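Local coordinates for protein citrinin polyketide synthase (Monascus purpureus, PDB 5MPT) that is a fungal non-reducing polyketide synthase in citrinin biosynthesis, represented here by its C-methyltransferase domain bound to S-adenosyl-L-homocysteine, at residues 239-251 and 258-270. Residues are numbered along the deposited sequence; the frame is centred on the assembly and turned at random. Where two conformers were deposited one is given.
Sequences MTDLSSSLIAAAR and PFMKFKVVNIESP. With SAH (S-adenosyl-L-homocysteine), chain B.
The ring of F262, on edge strand 260-264, packs against R251 and A250 of the helix, with M239 SD beside it, and the packing is tightest here. Its CG, anti to the carbonyl carbon (chi1 -56°), sends the ring under the helix, where R251 CA sits over the centre of one face, 3.6 Å from the centroid, in a CH-pi contact. M239, its chain fully extended, brings SD obliquely to the same ring, 4.0 Å from F262 CE2, a Met-aromatic contact, while I247 CG2 presses on F262 CB at 3.8 Å. Alongside this packing the strands run parallel: M239 N donates to K261 O (2.9 Å), and K263 N to M239 O. On the looser solvent side the poorly ordered R251 guanidinium lies with one face over F262 CB and makes a weak bond to F262 O, and exposed V264 rests CG2 on S244 CB. V265 N still donates to D241 O, and a water donates to both T240 OG1 and V265 O; T240 OG1 also bonds to E212 O. D241 takes one ribose hydroxyl on each carboxylate oxygen, O3' on OD1 and O2' on OD2, its OD2 also receiving S243 N through the anti lone pair. N266 OD1 accepts from adenine N6 at 2.9 Å, and I267 N donates to adenine N1. Such an acidic strand end reading the ribose, beside a turn after the edge strand reading the adenine, typifies the beta-alpha-beta unit of Rossmann-like methyltransferases.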
loop_
_atom_site.group_PDB
_atom_site.type_symbol
_atom_site.label_atom_id
_atom_site.label_comp_id
_atom_site.label_asym_id
_atom_site.label_seq_id
_atom_site.Cartn_x
_atom_site.Cartn_y
_atom_site.Cartn_z
ATOM N N MET A 239 12.454 9.248 10.313
ATOM C CA MET A 239 11.110 8.780 10.057
ATOM C C MET A 239 10.230 9.994 9.786
ATOM O O MET A 239 10.173 10.920 10.606
ATOM C CB MET A 239 10.595 7.993 11.252
ATOM C CG MET A 239 9.244 7.398 11.026
ATOM S SD MET A 239 8.522 6.860 12.559
ATOM C CE MET A 239 6.986 6.197 11.922
ATOM N N THR A 240 9.555 9.999 8.640
ATOM C CA THR A 240 8.756 11.152 8.242
ATOM C C THR A 240 7.397 10.730 7.693
ATOM O O THR A 240 7.170 9.573 7.327
ATOM C CB THR A 240 9.491 11.990 7.190
ATOM O OG1 THR A 240 9.332 11.413 5.893
ATOM C CG2 THR A 240 10.982 12.115 7.507
ATOM N N ASP A 241 6.478 11.701 7.654
ATOM C CA ASP A 241 5.135 11.499 7.111
ATOM C C ASP A 241 4.513 12.867 6.931
ATOM O O ASP A 241 4.955 13.843 7.525
ATOM C CB ASP A 241 4.243 10.649 8.033
ATOM C CG ASP A 241 3.017 10.059 7.313
ATOM O OD1 ASP A 241 3.055 8.912 6.818
ATOM O OD2 ASP A 241 1.984 10.737 7.251
ATOM N N LEU A 242 3.468 12.908 6.113
ATOM C CA LEU A 242 2.667 14.112 6.010
ATOM C C LEU A 242 1.949 14.426 7.315
ATOM O O LEU A 242 1.687 15.600 7.597
ATOM C CB LEU A 242 1.639 13.956 4.882
ATOM C CG LEU A 242 0.912 15.266 4.487
ATOM C CD1 LEU A 242 1.881 16.322 3.999
ATOM C CD2 LEU A 242 -0.096 14.990 3.391
ATOM N N SER A 243 1.596 13.404 8.100
ATOM C CA SER A 243 0.746 13.561 9.279
ATOM C C SER A 243 1.575 13.856 10.525
ATOM O O SER A 243 2.415 13.048 10.923
ATOM C CB SER A 243 -0.087 12.299 9.496
ATOM O OG SER A 243 -0.542 12.215 10.834
ATOM N N SER A 244 1.324 15.002 11.168
ATOM C CA SER A 244 2.109 15.329 12.360
ATOM C C SER A 244 1.674 14.509 13.568
ATOM O O SER A 244 2.492 14.244 14.457
ATOM C CB SER A 244 2.009 16.820 12.683
ATOM O OG SER A 244 0.775 17.329 12.222
ATOM N N SER A 245 0.406 14.099 13.627
ATOM C CA SER A 245 -0.032 13.243 14.726
ATOM C C SER A 245 0.659 11.886 14.666
ATOM O O SER A 245 1.171 11.393 15.676
ATOM C CB SER A 245 -1.556 13.078 14.707
ATOM O OG SER A 245 -2.005 12.406 13.548
ATOM N N LEU A 246 0.691 11.268 13.485
ATOM C CA LEU A 246 1.380 9.982 13.358
ATOM C C LEU A 246 2.852 10.098 13.735
ATOM O O LEU A 246 3.406 9.185 14.352
ATOM C CB LEU A 246 1.226 9.433 11.939
ATOM C CG LEU A 246 -0.195 8.957 11.585
ATOM C CD1 LEU A 246 -0.297 8.478 10.149
ATOM C CD2 LEU A 246 -0.652 7.834 12.508
ATOM N N ILE A 247 3.501 11.218 13.396
ATOM C CA ILE A 247 4.901 11.396 13.784
ATOM C C ILE A 247 5.022 11.559 15.291
ATOM O O ILE A 247 5.873 10.933 15.933
ATOM C CB ILE A 247 5.517 12.592 13.046
ATOM C CG1 ILE A 247 5.651 12.272 11.557
ATOM C CG2 ILE A 247 6.866 12.988 13.677
ATOM C CD1 ILE A 247 6.626 11.178 11.220
ATOM N N ALA A 248 4.190 12.418 15.880
ATOM C CA ALA A 248 4.283 12.642 17.317
ATOM C C ALA A 248 4.115 11.339 18.085
ATOM O O ALA A 248 4.853 11.074 19.042
ATOM C CB ALA A 248 3.236 13.658 17.759
ATOM N N ALA A 249 3.147 10.517 17.682
ATOM C CA ALA A 249 2.991 9.192 18.271
ATOM C C ALA A 249 4.249 8.346 18.091
ATOM O O ALA A 249 4.711 7.691 19.032
ATOM C CB ALA A 249 1.793 8.497 17.638
ATOM N N ALA A 250 4.806 8.333 16.878
ATOM C CA ALA A 250 5.994 7.532 16.607
ATOM C C ALA A 250 7.186 8.017 17.418
ATOM O O ALA A 250 7.999 7.206 17.880
ATOM C CB ALA A 250 6.314 7.572 15.116
ATOM N N ARG A 251 7.317 9.339 17.589
ATOM C CA ARG A 251 8.406 9.879 18.397
ATOM C C ARG A 251 8.394 9.267 19.790
ATOM O O ARG A 251 9.455 8.959 20.353
ATOM C CB ARG A 251 8.297 11.406 18.477
ATOM C CG ARG A 251 9.581 12.105 18.938
ATOM C CD ARG A 251 9.427 13.623 18.999
ATOM N NE ARG A 251 8.710 14.159 17.841
ATOM C CZ ARG A 251 9.270 14.811 16.824
ATOM N NH1 ARG A 251 8.508 15.253 15.830
ATOM N NH2 ARG A 251 10.581 15.038 16.792
ATOM N N PRO A 258 18.223 5.429 19.813
ATOM C CA PRO A 258 18.860 6.750 19.868
ATOM C C PRO A 258 19.301 7.280 18.517
ATOM O O PRO A 258 19.707 8.449 18.432
ATOM C CB PRO A 258 20.071 6.495 20.764
ATOM C CG PRO A 258 20.487 5.106 20.383
ATOM C CD PRO A 258 19.196 4.354 20.091
ATOM N N PHE A 259 19.249 6.456 17.471
ATOM C CA PHE A 259 19.635 6.856 16.130
ATOM C C PHE A 259 18.471 7.465 15.345
ATOM O O PHE A 259 18.561 7.585 14.119
ATOM C CB PHE A 259 20.221 5.658 15.368
ATOM C CG PHE A 259 19.301 4.437 15.302
ATOM C CD1 PHE A 259 18.191 4.427 14.466
ATOM C CD2 PHE A 259 19.564 3.311 16.061
ATOM C CE1 PHE A 259 17.357 3.327 14.397
ATOM C CE2 PHE A 259 18.735 2.198 15.995
ATOM C CZ PHE A 259 17.626 2.208 15.163
ATOM N N MET A 260 17.402 7.875 16.016
ATOM C CA MET A 260 16.184 8.294 15.335
ATOM C C MET A 260 16.071 9.809 15.276
ATOM O O MET A 260 16.387 10.511 16.241
ATOM C CB MET A 260 14.946 7.727 16.030
ATOM C CG MET A 260 14.823 6.229 15.918
ATOM S SD MET A 260 14.655 5.616 14.226
ATOM C CE MET A 260 13.098 6.374 13.768
ATOM N N LYS A 261 15.620 10.291 14.128
ATOM C CA LYS A 261 15.101 11.632 13.960
ATOM C C LYS A 261 13.661 11.476 13.476
ATOM O O LYS A 261 13.326 10.486 12.819
ATOM C CB LYS A 261 15.938 12.447 12.955
ATOM C CG LYS A 261 17.479 12.390 13.147
ATOM C CD LYS A 261 17.970 13.029 14.447
ATOM C CE LYS A 261 17.809 14.543 14.459
ATOM N NZ LYS A 261 18.293 15.147 15.739
ATOM N N PHE A 262 12.798 12.435 13.824
ATOM C CA PHE A 262 11.392 12.421 13.431
ATOM C C PHE A 262 11.007 13.785 12.863
ATOM O O PHE A 262 11.330 14.816 13.459
ATOM C CB PHE A 262 10.461 12.113 14.622
ATOM C CG PHE A 262 10.773 10.840 15.328
ATOM C CD1 PHE A 262 11.803 10.781 16.257
ATOM C CD2 PHE A 262 10.036 9.699 15.075
ATOM C CE1 PHE A 262 12.092 9.598 16.913
ATOM C CE2 PHE A 262 10.326 8.531 15.724
ATOM C CZ PHE A 262 11.354 8.481 16.645
ATOM N N LYS A 263 10.283 13.800 11.739
ATOM C CA LYS A 263 9.990 15.057 11.054
ATOM C C LYS A 263 8.802 14.884 10.103
ATOM O O LYS A 263 8.624 13.818 9.504
ATOM C CB LYS A 263 11.229 15.574 10.286
ATOM C CG LYS A 263 11.051 16.950 9.612
ATOM C CD LYS A 263 12.334 17.439 8.877
ATOM C CE LYS A 263 12.172 18.859 8.284
ATOM N NZ LYS A 263 13.409 19.360 7.607
ATOM N N VAL A 264 7.980 15.937 9.997
ATOM C CA VAL A 264 6.906 16.016 9.005
ATOM C C VAL A 264 7.501 16.402 7.656
ATOM O O VAL A 264 8.153 17.446 7.529
ATOM C CB VAL A 264 5.843 17.044 9.436
ATOM C CG1 VAL A 264 4.735 17.142 8.391
ATOM C CG2 VAL A 264 5.255 16.680 10.800
ATOM N N VAL A 265 7.263 15.581 6.635
ATOM C CA VAL A 265 7.799 15.836 5.301
ATOM C C VAL A 265 6.733 15.485 4.279
ATOM O O VAL A 265 6.151 14.396 4.326
ATOM C CB VAL A 265 9.085 15.040 5.014
ATOM C CG1 VAL A 265 9.505 15.214 3.544
ATOM C CG2 VAL A 265 10.178 15.463 5.958
ATOM N N ASN A 266 6.488 16.394 3.350
ATOM C CA ASN A 266 5.534 16.182 2.270
ATOM C C ASN A 266 6.298 15.791 1.013
ATOM O O ASN A 266 7.155 16.555 0.540
ATOM C CB ASN A 266 4.726 17.457 2.043
ATOM C CG ASN A 266 3.639 17.297 1.004
ATOM O OD1 ASN A 266 3.648 16.393 0.181
ATOM N ND2 ASN A 266 2.723 18.261 0.996
ATOM N N ILE A 267 6.059 14.563 0.547
ATOM C CA ILE A 267 6.670 14.021 -0.665
ATOM C C ILE A 267 6.533 14.962 -1.843
ATOM O O ILE A 267 7.429 15.010 -2.700
ATOM C CB ILE A 267 6.045 12.655 -0.992
ATOM C CG1 ILE A 267 6.337 11.674 0.141
ATOM C CG2 ILE A 267 6.510 12.133 -2.365
ATOM C CD1 ILE A 267 5.462 10.419 0.154
ATOM N N GLU A 268 5.422 15.724 -1.914
ATOM C CA GLU A 268 5.167 16.586 -3.068
ATOM C C GLU A 268 5.957 17.883 -3.018
ATOM O O GLU A 268 6.079 18.551 -4.051
ATOM C CB GLU A 268 3.671 16.933 -3.177
ATOM C CG GLU A 268 2.816 15.715 -3.426
ATOM C CD GLU A 268 1.386 16.027 -3.835
ATOM O OE1 GLU A 268 1.080 17.220 -4.111
ATOM O OE2 GLU A 268 0.574 15.082 -3.884
ATOM N N SER A 269 6.482 18.257 -1.839
ATOM C CA SER A 269 7.181 19.535 -1.687
ATOM C C SER A 269 8.613 19.481 -2.213
ATOM O O SER A 269 9.293 18.477 -2.100
ATOM C CB SER A 269 7.239 19.939 -0.222
ATOM O OG SER A 269 5.946 20.165 0.298
ATOM N N PRO A 270 9.117 20.580 -2.759
ATOM C CA PRO A 270 10.544 20.663 -3.014
ATOM C C PRO A 270 11.314 20.495 -1.719
ATOM O O PRO A 270 10.870 20.947 -0.648
ATOM C CB PRO A 270 10.709 22.070 -3.601
ATOM C CG PRO A 270 9.528 22.803 -3.103
ATOM C CD PRO A 270 8.436 21.847 -3.078
HETATM N N SAH B . 3.814 3.310 5.134
HETATM C CA SAH B . 2.424 3.334 5.679
HETATM C CB SAH B . 1.352 2.564 4.916
HETATM C CG SAH B . 0.882 3.226 3.634
HETATM S SD SAH B . -0.359 4.477 4.115
HETATM C C SAH B . 2.482 2.762 7.124
HETATM O O SAH B . 1.518 3.247 7.878
HETATM O OXT SAH B . 3.282 1.942 7.500
HETATM C "C5'" SAH B . 0.190 5.946 3.206
HETATM C "C4'" SAH B . 0.944 6.860 4.149
HETATM O "O4'" SAH B . 1.454 7.926 3.318
HETATM C "C3'" SAH B . 0.098 7.520 5.245
HETATM O "O3'" SAH B . 0.849 7.447 6.453
HETATM C "C2'" SAH B . -0.070 8.966 4.746
HETATM O "O2'" SAH B . -0.147 9.909 5.813
HETATM C "C1'" SAH B . 1.223 9.155 3.961
HETATM N N9 SAH B . 1.204 10.194 2.939
HETATM C C8 SAH B . 0.196 10.505 2.065
HETATM N N7 SAH B . 0.455 11.529 1.288
HETATM C C5 SAH B . 1.726 11.927 1.684
HETATM C C6 SAH B . 2.575 12.965 1.254
HETATM N N6 SAH B . 2.247 13.860 0.314
HETATM N N1 SAH B . 3.774 13.077 1.855
HETATM C C2 SAH B . 4.102 12.212 2.820
HETATM N N3 SAH B . 3.394 11.193 3.308
HETATM C C4 SAH B . 2.201 11.106 2.695
HETATM O O HOH W 1 7.082 11.653 4.436
#